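Local coordinates for mRNA-binding protein PUF3 (Saccharomyces cerevisiae, PDB 3K49) that binds recognition sequences in the 3' untranslated regions of mRNAs for mitochondrial proteins, such as COX17, and promotes deadenylation and decay of the COX17 message, at residues Gln129-Val134 / Glu164-Ile169; Gly103-Leu108 / Leu135-Ser140. All coordinates share one frame; numbering follows the deposited sequence.

Interactions 1 and 2 both join Pumilio repeat 3 to repeat 4 in the solenoid. Interaction 1 brings helix 127-134 of repeat 3 against segment 164-169, near the end of repeat 4, mostly through apolar side chains and without a hydrogen bond between the segments. Interaction 2, whose centre lies 11 Å from that of interaction 1, joins the start of repeat 3 to the linker at the start of repeat 4, mainly through polar groups. Their segments alternate along the chain and touch: F168 CD1 packs 3.6 Å from S138 CA. Neither reaches the RNA. The nearest atom of interaction 1 is about 14 Å from the bound nucleic acid. For interaction 2, the nearest atom is about 9 Å from the bound nucleic acid.

Interaction 1: Gln129-Val134 / Glu164-Ile169; sequences QRIELV and EKLPFI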
ATOM      1  N   GLN A 129     -15.516  20.934   2.814  1.00 53.30           N
ATOM      2  CA  GLN A 129     -15.072  20.759   4.184  1.00 44.74           C
ATOM      3  C   GLN A 129     -13.784  19.947   4.224  1.00 47.14           C
ATOM      4  O   GLN A 129     -12.949  20.168   5.098  1.00 46.79           O
ATOM      5  CB  GLN A 129     -16.155  20.099   5.040  1.00 49.13           C
ATOM      6  CG  GLN A 129     -17.222  21.059   5.496  1.00 48.11           C
ATOM      7  CD  GLN A 129     -18.464  20.365   6.005  1.00 54.11           C
ATOM      8  OE1 GLN A 129     -18.910  19.355   5.448  1.00 49.44           O
ATOM      9  NE2 GLN A 129     -19.044  20.917   7.063  1.00 59.05           N
ATOM     10  N   ARG A 130     -13.619  19.018   3.284  1.00 38.56           N
ATOM     11  CA  ARG A 130     -12.388  18.238   3.209  1.00 40.94           C
ATOM     12  C   ARG A 130     -11.174  19.138   3.040  1.00 44.80           C
ATOM     13  O   ARG A 130     -10.228  19.102   3.839  1.00 44.07           O
ATOM     14  CB  ARG A 130     -12.439  17.255   2.051  1.00 40.34           C
ATOM     15  CG  ARG A 130     -13.281  16.056   2.297  1.00 43.18           C
ATOM     16  CD  ARG A 130     -13.444  15.291   1.003  1.00 42.73           C
ATOM     17  NE  ARG A 130     -14.680  14.527   1.037  1.00 48.58           N
ATOM     18  CZ  ARG A 130     -15.366  14.181  -0.040  1.00 51.32           C
ATOM     19  NH1 ARG A 130     -14.928  14.535  -1.242  1.00 64.24           N
ATOM     20  NH2 ARG A 130     -16.498  13.498   0.090  1.00 55.45           N
ATOM     21  N   ILE A 131     -11.209  19.960   1.999  1.00 47.42           N
ATOM     22  CA  ILE A 131     -10.075  20.809   1.662  1.00 54.24           C
ATOM     23  C   ILE A 131      -9.858  21.849   2.769  1.00 48.53           C
ATOM     24  O   ILE A 131      -8.726  22.164   3.152  1.00 55.78           O
ATOM     25  CB  ILE A 131     -10.235  21.449   0.248  1.00 46.46           C
ATOM     26  CG1 ILE A 131      -9.046  22.360  -0.056  1.00 53.94           C
ATOM     27  CG2 ILE A 131     -11.551  22.199   0.133  1.00 46.78           C
ATOM     28  CD1 ILE A 131      -7.693  21.646   0.041  1.00 50.41           C
ATOM     29  N   GLU A 132     -10.955  22.350   3.311  1.00 48.47           N
ATOM     30  CA  GLU A 132     -10.898  23.315   4.403  1.00 50.85           C
ATOM     31  C   GLU A 132     -10.104  22.772   5.590  1.00 47.72           C
ATOM     32  O   GLU A 132      -9.262  23.473   6.152  1.00 59.83           O
ATOM     33  CB  GLU A 132     -12.320  23.671   4.829  1.00 56.45           C
ATOM     34  CG  GLU A 132     -12.461  24.884   5.721  1.00 52.61           C
ATOM     35  CD  GLU A 132     -13.912  25.095   6.155  1.00 79.20           C
ATOM     36  OE1 GLU A 132     -14.140  25.430   7.336  1.00 88.27           O
ATOM     37  OE2 GLU A 132     -14.829  24.909   5.321  1.00 72.61           O
ATOM     38  N   LEU A 133     -10.375  21.523   5.965  1.00 43.99           N
ATOM     39  CA  LEU A 133      -9.629  20.846   7.032  1.00 55.01           C
ATOM     40  C   LEU A 133      -8.172  20.538   6.650  1.00 54.36           C
ATOM     41  O   LEU A 133      -7.250  20.782   7.428  1.00 46.90           O
ATOM     42  CB  LEU A 133     -10.334  19.546   7.437  1.00 42.31           C
ATOM     43  CG  LEU A 133     -11.601  19.692   8.279  1.00 49.45           C
ATOM     44  CD1 LEU A 133     -12.139  18.320   8.626  1.00 41.59           C
ATOM     45  CD2 LEU A 133     -11.335  20.512   9.561  1.00 48.89           C
ATOM     46  N   VAL A 134      -7.980  19.992   5.455  1.00 44.34           N
ATOM     47  CA  VAL A 134      -6.652  19.608   5.004  1.00 56.78           C
ATOM     48  C   VAL A 134      -5.692  20.799   4.851  1.00 48.55           C
ATOM     49  O   VAL A 134      -4.498  20.667   5.104  1.00 49.50           O
ATOM     50  CB  VAL A 134      -6.721  18.781   3.701  1.00 54.81           C
ATOM     51  CG1 VAL A 134      -5.333  18.587   3.128  1.00 48.60           C
ATOM     52  CG2 VAL A 134      -7.393  17.430   3.978  1.00 48.39           C
ATOM     53  N   GLU A 164      -5.452  18.881  -7.892  1.00 49.05           N
ATOM     54  CA  GLU A 164      -5.457  20.306  -8.234  1.00 51.42           C
ATOM     55  C   GLU A 164      -5.745  21.185  -7.009  1.00 55.02           C
ATOM     56  O   GLU A 164      -5.280  22.325  -6.923  1.00 60.91           O
ATOM     57  CB  GLU A 164      -6.473  20.607  -9.348  1.00 57.71           C
ATOM     58  CG  GLU A 164      -7.919  20.244  -9.023  1.00 74.76           C
ATOM     59  CD  GLU A 164      -8.827  20.274 -10.249  1.00 95.92           C
ATOM     60  OE1 GLU A 164      -9.924  19.669 -10.201  1.00 81.64           O
ATOM     61  OE2 GLU A 164      -8.437  20.900 -11.264  1.00105.80           O
ATOM     62  N   LYS A 165      -6.510  20.666  -6.058  1.00 46.51           N
ATOM     63  CA  LYS A 165      -6.788  21.435  -4.850  1.00 51.74           C
ATOM     64  C   LYS A 165      -5.704  21.270  -3.795  1.00 50.69           C
ATOM     65  O   LYS A 165      -5.754  21.908  -2.743  1.00 54.00           O
ATOM     66  CB  LYS A 165      -8.146  21.055  -4.261  1.00 61.40           C
ATOM     67  CG  LYS A 165      -9.330  21.259  -5.203  1.00 47.01           C
ATOM     68  CD  LYS A 165     -10.629  20.853  -4.514  1.00 53.18           C
ATOM     69  CE  LYS A 165     -11.851  21.121  -5.380  1.00 75.15           C
ATOM     70  NZ  LYS A 165     -13.107  20.701  -4.689  1.00 80.48           N
ATOM     71  N   LEU A 166      -4.714  20.433  -4.090  1.00 53.31           N
ATOM     72  CA  LEU A 166      -3.642  20.121  -3.143  1.00 55.91           C
ATOM     73  C   LEU A 166      -2.218  20.437  -3.632  1.00 60.60           C
ATOM     74  O   LEU A 166      -1.331  19.583  -3.530  1.00 61.73           O
ATOM     75  CB  LEU A 166      -3.684  18.632  -2.812  1.00 52.67           C
ATOM     76  CG  LEU A 166      -4.851  18.034  -2.043  1.00 49.67           C
ATOM     77  CD1 LEU A 166      -4.687  16.515  -2.045  1.00 42.60           C
ATOM     78  CD2 LEU A 166      -4.884  18.584  -0.631  1.00 42.36           C
ATOM     79  N   PRO A 167      -1.975  21.658  -4.140  1.00 60.90           N
ATOM     80  CA  PRO A 167      -0.661  21.935  -4.749  1.00 53.00           C
ATOM     81  C   PRO A 167       0.458  21.847  -3.728  1.00 56.32           C
ATOM     82  O   PRO A 167       1.581  21.460  -4.055  1.00 53.36           O
ATOM     83  CB  PRO A 167      -0.780  23.385  -5.230  1.00 52.85           C
ATOM     84  CG  PRO A 167      -2.249  23.730  -5.123  1.00 68.23           C
ATOM     85  CD  PRO A 167      -2.812  22.864  -4.045  1.00 43.70           C
ATOM     86  N   PHE A 168       0.130  22.197  -2.489  1.00 61.31           N
ATOM     87  CA  PHE A 168       1.107  22.307  -1.407  1.00 52.35           C
ATOM     88  C   PHE A 168       1.708  20.971  -0.974  1.00 54.32           C
ATOM     89  O   PHE A 168       2.640  20.934  -0.171  1.00 51.83           O
ATOM     90  CB  PHE A 168       0.462  22.984  -0.200  1.00 53.14           C
ATOM     91  CG  PHE A 168      -0.821  22.351   0.225  1.00 55.15           C
ATOM     92  CD1 PHE A 168      -0.823  21.306   1.129  1.00 53.15           C
ATOM     93  CD2 PHE A 168      -2.029  22.796  -0.289  1.00 59.04           C
ATOM     94  CE1 PHE A 168      -2.013  20.714   1.521  1.00 68.49           C
ATOM     95  CE2 PHE A 168      -3.232  22.215   0.098  1.00 62.52           C
ATOM     96  CZ  PHE A 168      -3.228  21.171   1.004  1.00 60.69           C
ATOM     97  N   ILE A 169       1.172  19.872  -1.487  1.00 55.75           N
ATOM     98  CA  ILE A 169       1.729  18.575  -1.139  1.00 56.63           C
ATOM     99  C   ILE A 169       3.049  18.376  -1.886  1.00 55.56           C
ATOM    100  O   ILE A 169       4.117  18.329  -1.276  1.00 52.33           O
ATOM    101  CB  ILE A 169       0.752  17.414  -1.410  1.00 42.74           C
ATOM    102  CG1 ILE A 169      -0.436  17.498  -0.453  1.00 55.99           C
ATOM    103  CG2 ILE A 169       1.464  16.081  -1.203  1.00 49.95           C
ATOM    104  CD1 ILE A 169      -1.296  16.256  -0.436  1.00 56.63           C
TER
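I131 lays the end of its side chain over the backbone of K165, its CD1 methyl 3.4 Å from K165 O. The contact belongs to the right-handed superhelical stack of helical repeats that forms the Pumilio homology domain: helix 127-134 of Pumilio repeat 3 meets segment 164-169, which leads into helix 167-173 near the end of repeat 4. No hydrogen bond crosses between the segments, and the join rests on van der Waals contact: I131 and V134 against L166, F168 and the backbone of K165.

I131 and V134 are one helical turn apart and both point at the partner segment. I131 reaches across with CG1 anti to the backbone N (chi1 179°), and its CD1 serves as a common tip: besides the K165 carbonyl it approaches L166 CD2 at 4.2 Å. K165 contributes its backbone and the base of its side chain at this partly exposed border. V134 lies deeper and makes the contact through one branch, CG1, which sits 3.8 Å from L166 CD2; the two side chains cross at about a right angle. L166 thus offers a single methyl, CD2, to both helix residues.

F168 completes the surface with the edge of its ring. Its CG lies between the backbone N and the carbonyl carbon (chi1 52°), a position that turns the ring back toward helix 127-134 and places CZ and CE2 foremost. I131 CD1 comes loosely to CE2, near the ring plane and not over a face. Behind these residues, V134 also packs on A157 of helix 150-160 and on I161, which ties the contact to the middle helix of repeat 4. At the ring's leading edge, V134 CG1 lies in the plane of F168, 4.0 Å from CZ.

Interaction 2: Gly103-Leu108 / Leu135-Ser140; sequences GNMKQL and LELSDS
With CG beside its backbone N (chi1 -67°) and the rest of the chain extended, E136 projects its carboxylate at the backbone opening helix 105-110. There OE2 accepts a nearly straight bond from G103 N (3.1 Å, 171°), on the syn side but well out of the carboxylate plane. OE1 takes M105 N at 3.1 Å from above that plane, and G103 N adds a weak second bond to the same oxygen. The amides of G103, just before the N-cap N104, and of M105, the first helical residue, thus hold the carboxylate, and its negative charge probably suits the positive end of the helix dipole. M105 folds over this group, CB lying 3.3 Å from E136 OE1. Bent at chi2 and chi3, M105 then carries CE to L137 CD1 at 3.5 Å, the side chains crossing at about a right angle. The other L137 methyl, CD2, rests 3.7 Å from K106 CA. Nearer the surface, K106 gives its NZ to S140 OG at 2.7 Å and makes a weak bond to Q143 OE1 of helix 141-146. The contact joins the opening of repeat 3 to the link into repeat 4, within the tandem three-helix repeats of the Pumilio fold.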
ATOM      1  N   GLY A 103      -9.103  24.282  13.260  1.00 61.37           N
ATOM      2  CA  GLY A 103      -8.042  24.796  14.111  1.00 51.28           C
ATOM      3  C   GLY A 103      -7.315  23.700  14.864  1.00 48.38           C
ATOM      4  O   GLY A 103      -6.360  23.975  15.582  1.00 47.82           O
ATOM      5  N   ASN A 104      -7.772  22.457  14.699  1.00 47.01           N
ATOM      6  CA  ASN A 104      -7.227  21.326  15.447  1.00 35.51           C
ATOM      7  C   ASN A 104      -6.788  20.178  14.576  1.00 37.75           C
ATOM      8  O   ASN A 104      -6.434  19.121  15.091  1.00 39.31           O
ATOM      9  CB  ASN A 104      -8.244  20.804  16.460  1.00 46.94           C
ATOM     10  CG  ASN A 104      -8.770  21.894  17.365  1.00 54.22           C
ATOM     11  OD1 ASN A 104      -8.019  22.470  18.150  1.00 58.10           O
ATOM     12  ND2 ASN A 104     -10.068  22.190  17.254  1.00 50.48           N
ATOM     13  N   MET A 105      -6.807  20.381  13.261  1.00 35.52           N
ATOM     14  CA  MET A 105      -6.431  19.319  12.337  1.00 42.34           C
ATOM     15  C   MET A 105      -5.118  18.656  12.684  1.00 48.28           C
ATOM     16  O   MET A 105      -5.071  17.436  12.812  1.00 49.04           O
ATOM     17  CB  MET A 105      -6.382  19.810  10.888  1.00 45.33           C
ATOM     18  CG  MET A 105      -7.590  19.405  10.075  1.00 67.06           C
ATOM     19  SD  MET A 105      -7.815  17.614  10.007  1.00 75.26           S
ATOM     20  CE  MET A 105      -6.784  17.171   8.605  1.00 65.98           C
ATOM     21  N   LYS A 106      -4.059  19.457  12.820  1.00 47.71           N
ATOM     22  CA  LYS A 106      -2.711  18.925  13.007  1.00 50.36           C
ATOM     23  C   LYS A 106      -2.648  18.047  14.243  1.00 43.12           C
ATOM     24  O   LYS A 106      -2.190  16.901  14.192  1.00 44.21           O
ATOM     25  CB  LYS A 106      -1.686  20.059  13.097  1.00 52.35           C
ATOM     26  CG  LYS A 106      -0.248  19.605  12.911  1.00 54.19           C
ATOM     27  CD  LYS A 106       0.658  20.770  12.555  1.00 54.37           C
ATOM     28  CE  LYS A 106       2.108  20.426  12.826  1.00 52.21           C
ATOM     29  NZ  LYS A 106       3.032  21.517  12.408  1.00 65.01           N
ATOM     30  N   GLN A 107      -3.139  18.583  15.350  1.00 37.44           N
ATOM     31  CA  GLN A 107      -3.101  17.866  16.607  1.00 40.53           C
ATOM     32  C   GLN A 107      -3.856  16.542  16.522  1.00 45.41           C
ATOM     33  O   GLN A 107      -3.324  15.494  16.900  1.00 39.03           O
ATOM     34  CB  GLN A 107      -3.669  18.745  17.706  1.00 40.76           C
ATOM     35  CG  GLN A 107      -3.735  18.077  19.056  1.00 55.98           C
ATOM     36  CD  GLN A 107      -4.016  19.076  20.159  1.00 63.94           C
ATOM     37  OE1 GLN A 107      -4.687  20.089  19.942  1.00 64.78           O
ATOM     38  NE2 GLN A 107      -3.490  18.807  21.345  1.00 68.05           N
ATOM     39  N   LEU A 108      -5.089  16.587  16.017  1.00 38.79           N
ATOM     40  CA  LEU A 108      -5.885  15.374  15.866  1.00 36.73           C
ATOM     41  C   LEU A 108      -5.192  14.391  14.927  1.00 35.44           C
ATOM     42  O   LEU A 108      -5.153  13.185  15.169  1.00 43.87           O
ATOM     43  CB  LEU A 108      -7.282  15.709  15.343  1.00 38.97           C
ATOM     44  CG  LEU A 108      -8.062  16.628  16.269  1.00 43.22           C
ATOM     45  CD1 LEU A 108      -9.349  17.056  15.609  1.00 41.31           C
ATOM     46  CD2 LEU A 108      -8.299  15.920  17.584  1.00 30.88           C
ATOM     47  N   LEU A 135      -6.221  21.957   4.460  1.00 51.02           N
ATOM     48  CA  LEU A 135      -5.422  23.179   4.333  1.00 45.09           C
ATOM     49  C   LEU A 135      -4.636  23.517   5.593  1.00 48.07           C
ATOM     50  O   LEU A 135      -3.658  24.267   5.542  1.00 52.53           O
ATOM     51  CB  LEU A 135      -6.307  24.367   3.945  1.00 47.15           C
ATOM     52  CG  LEU A 135      -6.263  24.793   2.477  1.00 57.23           C
ATOM     53  CD1 LEU A 135      -7.650  24.946   1.897  1.00 60.94           C
ATOM     54  CD2 LEU A 135      -5.482  26.074   2.323  1.00 71.60           C
ATOM     55  N   GLU A 136      -5.067  22.977   6.727  1.00 46.02           N
ATOM     56  CA  GLU A 136      -4.424  23.279   8.001  1.00 52.96           C
ATOM     57  C   GLU A 136      -3.110  22.538   8.127  1.00 57.54           C
ATOM     58  O   GLU A 136      -2.338  22.785   9.065  1.00 52.19           O
ATOM     59  CB  GLU A 136      -5.330  22.903   9.171  1.00 37.37           C
ATOM     60  CG  GLU A 136      -6.578  23.749   9.278  1.00 49.82           C
ATOM     61  CD  GLU A 136      -7.443  23.370  10.467  1.00 67.07           C
ATOM     62  OE1 GLU A 136      -6.877  23.007  11.528  1.00 58.41           O
ATOM     63  OE2 GLU A 136      -8.690  23.443  10.341  1.00 63.01           O
ATOM     64  N   LEU A 137      -2.878  21.623   7.188  1.00 48.01           N
ATOM     65  CA  LEU A 137      -1.676  20.807   7.187  1.00 46.57           C
ATOM     66  C   LEU A 137      -0.704  21.310   6.131  1.00 51.44           C
ATOM     67  O   LEU A 137       0.338  20.695   5.901  1.00 54.15           O
ATOM     68  CB  LEU A 137      -2.023  19.337   6.939  1.00 44.70           C
ATOM     69  CG  LEU A 137      -2.973  18.679   7.942  1.00 51.80           C
ATOM     70  CD1 LEU A 137      -3.456  17.319   7.429  1.00 56.91           C
ATOM     71  CD2 LEU A 137      -2.330  18.544   9.306  1.00 54.04           C
ATOM     72  N   SER A 138      -1.028  22.449   5.523  1.00 40.34           N
ATOM     73  CA  SER A 138      -0.292  22.932   4.354  1.00 60.62           C
ATOM     74  C   SER A 138       1.202  23.220   4.594  1.00 58.52           C
ATOM     75  O   SER A 138       1.999  23.215   3.654  1.00 70.74           O
ATOM     76  CB  SER A 138      -0.993  24.148   3.734  1.00 57.87           C
ATOM     77  OG  SER A 138      -1.010  25.235   4.641  1.00 68.09           O
ATOM     78  N   ASP A 139       1.579  23.451   5.845  1.00 52.14           N
ATOM     79  CA  ASP A 139       2.961  23.762   6.183  1.00 45.22           C
ATOM     80  C   ASP A 139       3.628  22.660   6.975  1.00 50.46           C
ATOM     81  O   ASP A 139       4.727  22.851   7.509  1.00 51.48           O
ATOM     82  CB  ASP A 139       3.023  25.034   7.016  1.00 58.65           C
ATOM     83  CG  ASP A 139       2.476  26.221   6.286  1.00 82.72           C
ATOM     84  OD1 ASP A 139       3.149  26.707   5.349  1.00 91.25           O
ATOM     85  OD2 ASP A 139       1.368  26.658   6.651  1.00 82.73           O
ATOM     86  N   SER A 140       2.971  21.509   7.055  1.00 46.75           N
ATOM     87  CA  SER A 140       3.433  20.441   7.939  1.00 41.12           C
ATOM     88  C   SER A 140       3.472  19.123   7.201  1.00 46.16           C
ATOM     89  O   SER A 140       3.547  18.056   7.815  1.00 44.14           O
ATOM     90  CB  SER A 140       2.519  20.321   9.157  1.00 47.56           C
ATOM     91  OG  SER A 140       2.302  21.579   9.758  1.00 52.23           O
TER